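PDB 3VU1: putative uncharacterized protein PH0242 from Pyrococcus horikoshii, which is the C-terminal globular domain of an archaeal oligosaccharyltransferase-family protein of the AglB type, with insert and peripheral domains built largely of beta strands. Local coordinates for residues A[61-66]-A[394-399]; A[68-73]-A[412-417]; A[258-263]-A[267-272]; A[296-299]-A[304-307]. All blocks are in the same frame, centred on the assembly; numbering follows the deposited sequence.

Contact 1: residues A[61-66]-A[394-399]; sequences DHILAL and TFIYLV
His62 and Ile63 of helix 60-69 rest on Ile396 and Leu398 of strand 385-401, a helix-on-sheet packing in which the helix lies across one face of a large antiparallel sheet. The two short axes come within 9.1 Å and run 67° apart. Two successive helix residues, His62 and Ile63, meet Leu398 and Ile396, which share a face of the strand. Tyr397, between them in sequence, turns to the far side of the sheet, where its ring meets that of His416.

The aliphatic part of the contact is Ile63 against Ile396. Their side chains cross obliquely, and Ile63 CG1 lies 3.7 Å from Ile396 CD1. In both isoleucines CG1 stands anti to the carbonyl carbon, which turns the CG1 arm of each toward the other, while Ile63 CD1 approaches Ile396 CG2. Val77 and Trp82, from loops, also touch Ile63.

The aromatic part is a CH-pi contact. Leu398 crosses the His62 side chain at about a right angle and sets CD2 over one face of the imidazole, 3.8 Å from the ring centroid and displaced toward the rim. ND1, beneath this methyl, is hydrogen-bonded to Leu103 O, a bond that should restrict rotation of the buried imidazole. The second methyl, Leu398 CD1, sits 3.6 Å from His62 CE1.

Contact 2: residues A[68-73]-A[412-417]; sequences LARDGN and SFEPHM
In the loop that follows helix 60-69, Arg70 is tied to strand 412-431 by a salt bridge with Glu414. The bridge lies at the protein surface and is the substance of the contact: backbones here are far apart, with Arg70 CA and Glu414 CA 10.8 Å from each other, and the two long side chains span the gap.

Arg70 NH2 donates to Glu414 OE2 at 2.9 Å, with an N-H...O angle of 149°. The acceptor lies at the edge of the guanidinium, practically in its plane, but the reverse is not true: NH2 approaches OE2 from well above the carboxylate plane. The two flat groups are turned 61° apart, so they meet through one nitrogen and one oxygen and do not form a side-by-side, two-bond pair. The arginine chain gets there by bending at chi2 (-80°) and again at chi3, while Glu414 bends at its own chi2, and the two side chains cross at about a right angle.

Arg70 has a second anchor, since NE is hydrogen-bonded to Gly104 O. Next along the strand, Pro415 packs on His62, Ile63 and Leu66 of the helix, and the side chain of Arg70 is about 13 Å from the bound calcium ion.

With NE and NH2 both engaged, the guanidinium is probably restrained in its rotation, and its positive charge probably helps keep Glu414 ionised, although a single off-plane bond probably grips the carboxylate less firmly than a paired one would.

Contact 3: residues A[258-263]-A[267-272]; sequences IEDFIN and REVGKL
Val269 fills the close-packed part of this contact, its two methyls parted between Ile258 and Asp260. CG2 meets Ile258 CG2 at 3.7 Å, the two side chains crossing at a slant, while CG1 lies against the CB of Asp260. With CG1 anti to the carbonyl carbon (chi1 -67°), one methyl is turned to each neighbour. Leu272 closes in from beyond, bringing CD2 near Asp260 OD2. That buried carboxylate has its polar partner in His277, to which OD2 is hydrogen-bonded.

The frame is a beta hairpin, strand 253-262 turning back into strand 265-268, which forms an outer strand of a four-stranded antiparallel sheet. Asp260 and Arg267 make a hydrogen-bonded pair, Asp260 N to Arg267 O at 2.7 Å and Arg267 N to Asp260 O at 2.9 Å. Past the non-hydrogen-bonded pair of Glu259 and Glu268, Val269 N continues the pairing to Ile258 O at 3.2 Å.

Arg267, exposed at the margin of the Asp260 face, is looser; its side chain makes its near contact through CB, 3.9 Å from Ile262 CD1. On the opposite face Glu259 is anchored by Arg280 and Tyr282 OH, whereas exposed Glu268 has a long, weak ion pair with Lys257. A water joins the strands here, accepting from Ile258 N at 2.8 Å and lying 3.0 Å from Glu268 OE1, to which it may donate.

Contact 4: residues A[296-299]-A[304-307]; sequences YVYA and KIIK
Tyr298 and Ile305 approach obliquely, and Ile305 spreads both its branches along the tyrosine: CG2 lies 3.9 Å from Tyr298 CB, while CD1 reaches Tyr298 CD2 at the same distance, set at a slant to the ring. The phenol oxygen, well clear of Ile305, is hydrogen-bonded to Glu480 OE2. Ala299 meets Ile306 instead. Its small CB receives Ile306 CG1 at 3.7 Å, a branch brought there by a chi1 of 76°, which seats CG1 between the backbone N and the carbonyl carbon.

Ala299 is gripped through its backbone by two consecutive residues. Ile306 N donates to Ala299 O at 2.9 Å, and Ala299 N donates to Lys307 O at 3.1 Å. With psi of Ile306 at -15°, this is consistent with a classic beta bulge at 306-307 opposite Ala299, and the short segments run 118° apart.

The hairpin of strands 293-301 and 304-314 is flanked by strand 336-356, which pairs with strand 293-301 through backbone bonds such as that of Tyr298 with Arg338, while Pro332 and Ala334 of the preceding loop cover Ala299, and Ala334 also touches Ile306.

From the N terminus, helix 60-69 opens contact 1, and its C-terminal end and the following loop open contact 2. Both wait more than 300 residues to close, on strands 385-401 and 412-431, neighbours in one sheet, and because their segments alternate the two loops cross. They touch directly, with centres 8 Å apart, and bind the early helix to the peripheral 2 region. Nested inside both loops come two local hairpins in series: contact 3 at 258-272, then contact 4 at 296-307. The centres of contact 3 and contact 4 are about 20 Å apart. Both lie in the peripheral 1 region, and contact 4 belongs to the same large antiparallel sheet that contacts 1 and 2 reach.

Contact 1: residues A[61-66]-A[394-399]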
# COMPACT_ATOMS: atom_id res chain seq x y z
N ASP A 61 4.97 -11.96 4.20
CA ASP A 61 5.81 -11.76 3.02
C ASP A 61 5.03 -11.90 1.72
O ASP A 61 5.23 -11.13 0.77
CB ASP A 61 6.96 -12.79 3.00
CG ASP A 61 8.14 -12.42 3.94
OD1 ASP A 61 8.03 -11.48 4.79
OD2 ASP A 61 9.20 -13.10 3.81
N HIS A 62 4.15 -12.90 1.67
CA HIS A 62 3.36 -13.16 0.47
C HIS A 62 2.40 -12.04 0.22
O HIS A 62 2.10 -11.71 -0.95
CB HIS A 62 2.59 -14.46 0.59
CG HIS A 62 3.46 -15.67 0.56
ND1 HIS A 62 3.96 -16.17 -0.58
CD2 HIS A 62 3.97 -16.47 1.60
CE1 HIS A 62 4.73 -17.24 -0.31
NE2 HIS A 62 4.74 -17.42 1.03
N ILE A 63 1.92 -11.42 1.31
CA ILE A 63 0.99 -10.33 1.17
C ILE A 63 1.71 -9.02 0.76
O ILE A 63 1.27 -8.31 -0.18
CB ILE A 63 0.07 -10.21 2.40
CG1 ILE A 63 -0.61 -11.56 2.67
CG2 ILE A 63 -0.96 -9.11 2.19
CD1 ILE A 63 -1.25 -12.23 1.46
N LEU A 64 2.82 -8.73 1.42
CA LEU A 64 3.67 -7.64 0.94
C LEU A 64 4.00 -7.82 -0.56
O LEU A 64 3.97 -6.85 -1.33
CB LEU A 64 4.95 -7.48 1.77
CG LEU A 64 4.77 -6.92 3.20
CD1 LEU A 64 6.11 -6.76 3.90
CD2 LEU A 64 4.02 -5.61 3.22
N ALA A 65 4.31 -9.05 -0.98
CA ALA A 65 4.76 -9.24 -2.34
C ALA A 65 3.56 -9.10 -3.25
O ALA A 65 3.71 -8.64 -4.39
CB ALA A 65 5.45 -10.59 -2.54
N LEU A 66 2.38 -9.47 -2.74
CA LEU A 66 1.18 -9.44 -3.54
C LEU A 66 0.94 -7.98 -3.89
O LEU A 66 0.75 -7.61 -5.05
CB LEU A 66 -0.02 -10.03 -2.78
CG LEU A 66 -1.37 -10.09 -3.55
CD1 LEU A 66 -1.27 -10.71 -4.95
CD2 LEU A 66 -2.43 -10.83 -2.76
N THR A 394 -6.71 -14.72 10.96
CA THR A 394 -6.15 -14.36 9.66
C THR A 394 -5.50 -15.60 9.08
O THR A 394 -4.60 -16.16 9.70
CB THR A 394 -5.10 -13.22 9.75
OG1 THR A 394 -5.66 -12.07 10.40
CG2 THR A 394 -4.66 -12.77 8.37
N PHE A 395 -5.98 -16.01 7.91
CA PHE A 395 -5.36 -17.08 7.13
C PHE A 395 -4.63 -16.48 5.93
O PHE A 395 -5.25 -15.86 5.05
CB PHE A 395 -6.42 -18.04 6.59
CG PHE A 395 -6.99 -18.98 7.60
CD1 PHE A 395 -6.70 -20.34 7.54
CD2 PHE A 395 -7.83 -18.52 8.61
CE1 PHE A 395 -7.23 -21.22 8.46
CE2 PHE A 395 -8.36 -19.40 9.55
CZ PHE A 395 -8.06 -20.75 9.47
N ILE A 396 -3.33 -16.67 5.88
CA ILE A 396 -2.59 -16.32 4.68
C ILE A 396 -2.25 -17.64 4.03
O ILE A 396 -1.63 -18.53 4.66
CB ILE A 396 -1.30 -15.53 4.98
CG1 ILE A 396 -1.66 -14.08 5.33
CG2 ILE A 396 -0.39 -15.55 3.77
CD1 ILE A 396 -0.54 -13.28 5.98
N TYR A 397 -2.65 -17.78 2.77
CA TYR A 397 -2.39 -19.01 2.04
C TYR A 397 -2.13 -18.80 0.54
O TYR A 397 -2.35 -17.71 0.01
CB TYR A 397 -3.54 -19.98 2.23
CG TYR A 397 -4.90 -19.43 1.82
CD1 TYR A 397 -5.45 -19.75 0.58
CD2 TYR A 397 -5.64 -18.62 2.68
CE1 TYR A 397 -6.69 -19.29 0.19
CE2 TYR A 397 -6.89 -18.15 2.31
CZ TYR A 397 -7.41 -18.49 1.05
OH TYR A 397 -8.65 -18.04 0.66
N LEU A 398 -1.65 -19.86 -0.11
CA LEU A 398 -1.35 -19.83 -1.54
C LEU A 398 -2.30 -20.74 -2.32
O LEU A 398 -2.73 -21.79 -1.82
CB LEU A 398 0.09 -20.26 -1.79
CG LEU A 398 1.19 -19.52 -1.03
CD1 LEU A 398 2.57 -19.89 -1.56
CD2 LEU A 398 0.96 -18.01 -1.06
N VAL A 399 -2.63 -20.36 -3.55
CA VAL A 399 -3.37 -21.25 -4.43
C VAL A 399 -2.64 -21.38 -5.76
O VAL A 399 -2.48 -20.40 -6.48
CB VAL A 399 -4.84 -20.81 -4.66
CG1 VAL A 399 -5.54 -21.80 -5.59
CG2 VAL A 399 -5.58 -20.70 -3.33

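Contact 2: residues A[68-73]-A[412-417]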
# COMPACT_ATOMS: atom_id res chain seq x y z
N LEU A 68 3.25 -5.52 -3.91
CA LEU A 68 4.34 -4.87 -4.67
C LEU A 68 4.43 -5.30 -6.12
O LEU A 68 4.71 -4.47 -6.97
CB LEU A 68 5.69 -5.06 -3.97
CG LEU A 68 5.85 -4.32 -2.63
CD1 LEU A 68 7.02 -4.83 -1.78
CD2 LEU A 68 5.98 -2.83 -2.82
N ALA A 69 4.21 -6.58 -6.38
CA ALA A 69 4.47 -7.18 -7.68
C ALA A 69 3.25 -7.08 -8.58
O ALA A 69 3.31 -7.43 -9.75
CB ALA A 69 4.89 -8.64 -7.52
N ARG A 70 2.12 -6.62 -8.06
CA ARG A 70 0.93 -6.67 -8.88
C ARG A 70 0.27 -5.34 -9.10
O ARG A 70 0.75 -4.32 -8.63
CB ARG A 70 -0.07 -7.64 -8.31
CG ARG A 70 0.54 -8.98 -8.09
CD ARG A 70 0.64 -9.82 -9.35
NE ARG A 70 0.16 -11.12 -8.89
CZ ARG A 70 -0.78 -11.85 -9.47
NH1 ARG A 70 -1.28 -11.48 -10.63
NH2 ARG A 70 -1.15 -12.98 -8.89
N ASP A 71 -0.84 -5.38 -9.81
CA ASP A 71 -1.46 -4.21 -10.36
C ASP A 71 -2.93 -4.49 -10.24
O ASP A 71 -3.34 -5.64 -10.21
CB ASP A 71 -1.05 -4.09 -11.83
CG ASP A 71 -1.62 -2.85 -12.50
OD1 ASP A 71 -1.70 -2.87 -13.77
OD2 ASP A 71 -1.98 -1.88 -11.77
N GLY A 72 -3.73 -3.42 -10.14
CA GLY A 72 -5.17 -3.54 -10.22
C GLY A 72 -5.81 -4.24 -9.06
O GLY A 72 -5.33 -4.15 -7.94
N ASN A 73 -6.90 -4.95 -9.34
CA ASN A 73 -7.75 -5.49 -8.28
C ASN A 73 -7.04 -6.44 -7.35
O ASN A 73 -7.18 -6.31 -6.14
CB ASN A 73 -8.98 -6.19 -8.86
CG ASN A 73 -10.07 -5.23 -9.22
OD1 ASN A 73 -10.16 -4.13 -8.68
ND2 ASN A 73 -10.92 -5.64 -10.14
N SER A 412 2.78 -21.02 -10.85
CA SER A 412 2.88 -19.83 -10.03
C SER A 412 1.95 -20.06 -8.84
O SER A 412 1.09 -20.95 -8.87
CB SER A 412 2.53 -18.58 -10.82
OG SER A 412 1.17 -18.59 -11.15
N PHE A 413 2.14 -19.30 -7.77
CA PHE A 413 1.29 -19.43 -6.58
C PHE A 413 0.64 -18.09 -6.21
O PHE A 413 1.33 -17.10 -5.98
CB PHE A 413 2.13 -19.98 -5.43
CG PHE A 413 2.71 -21.32 -5.70
CD1 PHE A 413 2.00 -22.49 -5.39
CD2 PHE A 413 3.98 -21.44 -6.29
CE1 PHE A 413 2.54 -23.75 -5.65
CE2 PHE A 413 4.52 -22.70 -6.57
CZ PHE A 413 3.80 -23.86 -6.23
N GLU A 414 -0.68 -18.05 -6.16
CA GLU A 414 -1.35 -16.78 -5.91
C GLU A 414 -1.67 -16.62 -4.43
O GLU A 414 -2.33 -17.47 -3.87
CB GLU A 414 -2.63 -16.72 -6.73
CG GLU A 414 -3.13 -15.31 -6.95
CD GLU A 414 -3.72 -15.18 -8.33
OE1 GLU A 414 -4.98 -15.12 -8.44
OE2 GLU A 414 -2.93 -15.19 -9.31
N PRO A 415 -1.15 -15.55 -3.79
CA PRO A 415 -1.44 -15.39 -2.34
C PRO A 415 -2.82 -14.86 -2.03
O PRO A 415 -3.34 -14.08 -2.78
CB PRO A 415 -0.38 -14.39 -1.87
CG PRO A 415 0.21 -13.82 -3.09
CD PRO A 415 0.04 -14.79 -4.20
N HIS A 416 -3.37 -15.29 -0.90
CA HIS A 416 -4.66 -14.85 -0.39
C HIS A 416 -4.54 -14.51 1.08
O HIS A 416 -3.75 -15.11 1.82
CB HIS A 416 -5.68 -15.96 -0.51
CG HIS A 416 -6.05 -16.33 -1.93
ND1 HIS A 416 -7.25 -15.99 -2.49
CD2 HIS A 416 -5.38 -17.09 -2.89
CE1 HIS A 416 -7.34 -16.48 -3.74
NE2 HIS A 416 -6.19 -17.17 -3.99
N MET A 417 -5.34 -13.55 1.54
CA MET A 417 -5.44 -13.26 2.95
C MET A 417 -6.91 -13.09 3.36
O MET A 417 -7.56 -12.10 2.98
CB MET A 417 -4.63 -12.02 3.32
CG MET A 417 -4.81 -11.64 4.77
SD MET A 417 -3.71 -10.32 5.29
CE MET A 417 -4.67 -8.91 4.77

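Contact 3: residues A[258-263]-A[267-272]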
# COMPACT_ATOMS: atom_id res chain seq x y z
N ILE A 258 -11.31 15.90 -6.71
CA ILE A 258 -12.49 16.64 -6.27
C ILE A 258 -12.94 17.55 -7.43
O ILE A 258 -12.10 18.19 -8.11
CB ILE A 258 -12.16 17.55 -5.10
CG1 ILE A 258 -11.59 16.76 -3.93
CG2 ILE A 258 -13.40 18.36 -4.69
CD1 ILE A 258 -11.43 17.58 -2.66
N GLU A 259 -14.26 17.61 -7.67
CA GLU A 259 -14.80 18.61 -8.62
C GLU A 259 -15.73 19.60 -7.93
O GLU A 259 -16.54 19.23 -7.11
CB GLU A 259 -15.49 17.96 -9.80
CG GLU A 259 -14.56 17.45 -10.88
CD GLU A 259 -15.24 16.48 -11.84
OE1 GLU A 259 -14.82 16.42 -13.01
OE2 GLU A 259 -16.22 15.78 -11.46
N ASP A 260 -15.57 20.88 -8.23
CA ASP A 260 -16.45 21.93 -7.69
C ASP A 260 -17.48 22.23 -8.79
O ASP A 260 -17.10 22.33 -9.98
CB ASP A 260 -15.62 23.18 -7.37
CG ASP A 260 -16.27 24.10 -6.36
OD1 ASP A 260 -17.34 23.74 -5.80
OD2 ASP A 260 -15.68 25.19 -6.10
N PHE A 261 -18.75 22.33 -8.42
CA PHE A 261 -19.75 22.73 -9.40
C PHE A 261 -19.81 24.26 -9.52
O PHE A 261 -20.37 24.92 -8.67
CB PHE A 261 -21.12 22.12 -9.07
CG PHE A 261 -22.08 22.17 -10.23
CD1 PHE A 261 -23.27 22.92 -10.15
CD2 PHE A 261 -21.78 21.51 -11.45
CE1 PHE A 261 -24.15 22.96 -11.22
CE2 PHE A 261 -22.65 21.57 -12.53
CZ PHE A 261 -23.84 22.29 -12.41
N ILE A 262 -19.23 24.83 -10.57
CA ILE A 262 -18.96 26.28 -10.63
C ILE A 262 -19.70 26.89 -11.83
O ILE A 262 -19.44 26.51 -12.99
CB ILE A 262 -17.44 26.57 -10.77
CG1 ILE A 262 -16.67 26.01 -9.55
CG2 ILE A 262 -17.15 28.05 -11.02
CD1 ILE A 262 -15.16 25.92 -9.74
N ASN A 263 -20.62 27.82 -11.53
CA ASN A 263 -21.32 28.55 -12.57
C ASN A 263 -21.81 27.58 -13.63
O ASN A 263 -21.67 27.85 -14.82
CB ASN A 263 -20.42 29.62 -13.20
CG ASN A 263 -20.12 30.77 -12.24
OD1 ASN A 263 -20.96 31.15 -11.40
ND2 ASN A 263 -18.92 31.34 -12.34
N ARG A 267 -15.76 21.46 -12.35
CA ARG A 267 -14.38 21.82 -12.58
C ARG A 267 -13.50 21.12 -11.54
O ARG A 267 -13.81 21.08 -10.33
CB ARG A 267 -14.20 23.36 -12.50
CG ARG A 267 -14.13 24.14 -13.81
CD ARG A 267 -15.43 24.07 -14.58
NE ARG A 267 -15.67 25.22 -15.46
CZ ARG A 267 -15.45 25.25 -16.78
NH1 ARG A 267 -14.95 24.20 -17.41
NH2 ARG A 267 -15.74 26.34 -17.46
N GLU A 268 -12.41 20.54 -12.01
CA GLU A 268 -11.45 19.96 -11.11
C GLU A 268 -10.82 21.10 -10.32
O GLU A 268 -10.49 22.11 -10.89
CB GLU A 268 -10.42 19.17 -11.90
CG GLU A 268 -9.14 18.87 -11.14
CD GLU A 268 -8.57 17.50 -11.47
OE1 GLU A 268 -7.91 16.91 -10.56
OE2 GLU A 268 -8.81 17.02 -12.61
N VAL A 269 -10.66 20.93 -9.02
CA VAL A 269 -10.14 21.98 -8.17
C VAL A 269 -8.88 21.56 -7.42
O VAL A 269 -8.68 20.39 -7.16
CB VAL A 269 -11.19 22.46 -7.14
CG1 VAL A 269 -12.33 23.16 -7.88
CG2 VAL A 269 -11.73 21.32 -6.26
N GLY A 270 -8.04 22.55 -7.14
CA GLY A 270 -6.91 22.42 -6.24
C GLY A 270 -7.44 22.98 -4.94
O GLY A 270 -8.21 22.31 -4.27
N LYS A 271 -7.11 24.23 -4.61
CA LYS A 271 -7.64 24.93 -3.44
C LYS A 271 -9.17 25.12 -3.45
O LYS A 271 -9.80 25.05 -4.50
CB LYS A 271 -6.94 26.29 -3.27
CG LYS A 271 -5.43 26.17 -3.07
CD LYS A 271 -4.80 27.51 -2.71
CE LYS A 271 -3.29 27.40 -2.45
NZ LYS A 271 -2.51 27.34 -3.72
N LEU A 272 -9.75 25.32 -2.27
CA LEU A 272 -11.17 25.61 -2.10
C LEU A 272 -11.36 26.90 -1.27
O LEU A 272 -10.71 27.10 -0.25
CB LEU A 272 -11.88 24.45 -1.40
CG LEU A 272 -12.25 23.20 -2.20
CD1 LEU A 272 -12.71 22.10 -1.25
CD2 LEU A 272 -13.33 23.48 -3.24
O HOH W 1 -8.95 17.05 -7.75

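Contact 4: residues A[296-299]-A[304-307]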
# COMPACT_ATOMS: atom_id res chain seq x y z
N TYR A 296 -16.92 13.61 6.96
CA TYR A 296 -16.77 14.94 7.56
C TYR A 296 -15.81 15.81 6.81
O TYR A 296 -15.02 15.34 5.99
CB TYR A 296 -16.27 14.85 8.97
CG TYR A 296 -17.12 14.05 9.89
CD1 TYR A 296 -16.93 12.67 10.01
CD2 TYR A 296 -18.12 14.66 10.66
CE1 TYR A 296 -17.70 11.93 10.88
CE2 TYR A 296 -18.89 13.92 11.55
CZ TYR A 296 -18.68 12.56 11.65
OH TYR A 296 -19.44 11.81 12.49
N VAL A 297 -15.88 17.10 7.11
CA VAL A 297 -14.82 18.03 6.79
C VAL A 297 -14.38 18.67 8.12
O VAL A 297 -15.22 19.15 8.91
CB VAL A 297 -15.26 19.07 5.74
CG1 VAL A 297 -14.16 20.08 5.46
CG2 VAL A 297 -15.65 18.39 4.43
N TYR A 298 -13.08 18.61 8.40
CA TYR A 298 -12.52 19.30 9.55
C TYR A 298 -11.79 20.53 9.04
O TYR A 298 -10.85 20.42 8.25
CB TYR A 298 -11.51 18.41 10.29
CG TYR A 298 -12.03 17.17 11.01
CD1 TYR A 298 -13.38 16.81 10.94
CD2 TYR A 298 -11.16 16.33 11.73
CE1 TYR A 298 -13.86 15.68 11.59
CE2 TYR A 298 -11.64 15.19 12.37
CZ TYR A 298 -12.99 14.87 12.30
OH TYR A 298 -13.50 13.74 12.93
N ALA A 299 -12.24 21.71 9.47
CA ALA A 299 -11.51 22.95 9.18
C ALA A 299 -10.34 23.06 10.15
O ALA A 299 -10.50 22.84 11.35
CB ALA A 299 -12.41 24.17 9.33
N LYS A 304 -4.68 22.93 14.74
CA LYS A 304 -5.90 23.07 15.52
C LYS A 304 -7.16 22.89 14.65
O LYS A 304 -7.29 23.53 13.60
CB LYS A 304 -5.93 24.45 16.17
CG LYS A 304 -7.25 24.84 16.86
CD LYS A 304 -7.09 26.14 17.65
CE LYS A 304 -6.10 25.98 18.80
NZ LYS A 304 -5.71 27.28 19.42
N ILE A 305 -8.07 22.02 15.10
CA ILE A 305 -9.35 21.77 14.43
C ILE A 305 -10.42 22.72 14.95
O ILE A 305 -10.80 22.65 16.11
CB ILE A 305 -9.81 20.29 14.59
CG1 ILE A 305 -8.70 19.32 14.14
CG2 ILE A 305 -11.11 20.04 13.83
CD1 ILE A 305 -8.89 17.86 14.55
N ILE A 306 -10.92 23.59 14.08
CA ILE A 306 -11.86 24.64 14.48
C ILE A 306 -13.34 24.36 14.18
O ILE A 306 -14.22 25.03 14.71
CB ILE A 306 -11.42 26.01 13.91
CG1 ILE A 306 -11.74 26.11 12.41
CG2 ILE A 306 -9.93 26.23 14.19
CD1 ILE A 306 -11.14 27.33 11.74
N LYS A 307 -13.63 23.38 13.34
CA LYS A 307 -15.03 22.98 13.15
C LYS A 307 -15.10 21.57 12.57
O LYS A 307 -14.27 21.21 11.73
CB LYS A 307 -15.77 23.97 12.25
CG LYS A 307 -17.21 24.23 12.67
CD LYS A 307 -18.04 24.86 11.57
CE LYS A 307 -19.48 25.06 12.04
NZ LYS A 307 -20.48 24.84 10.96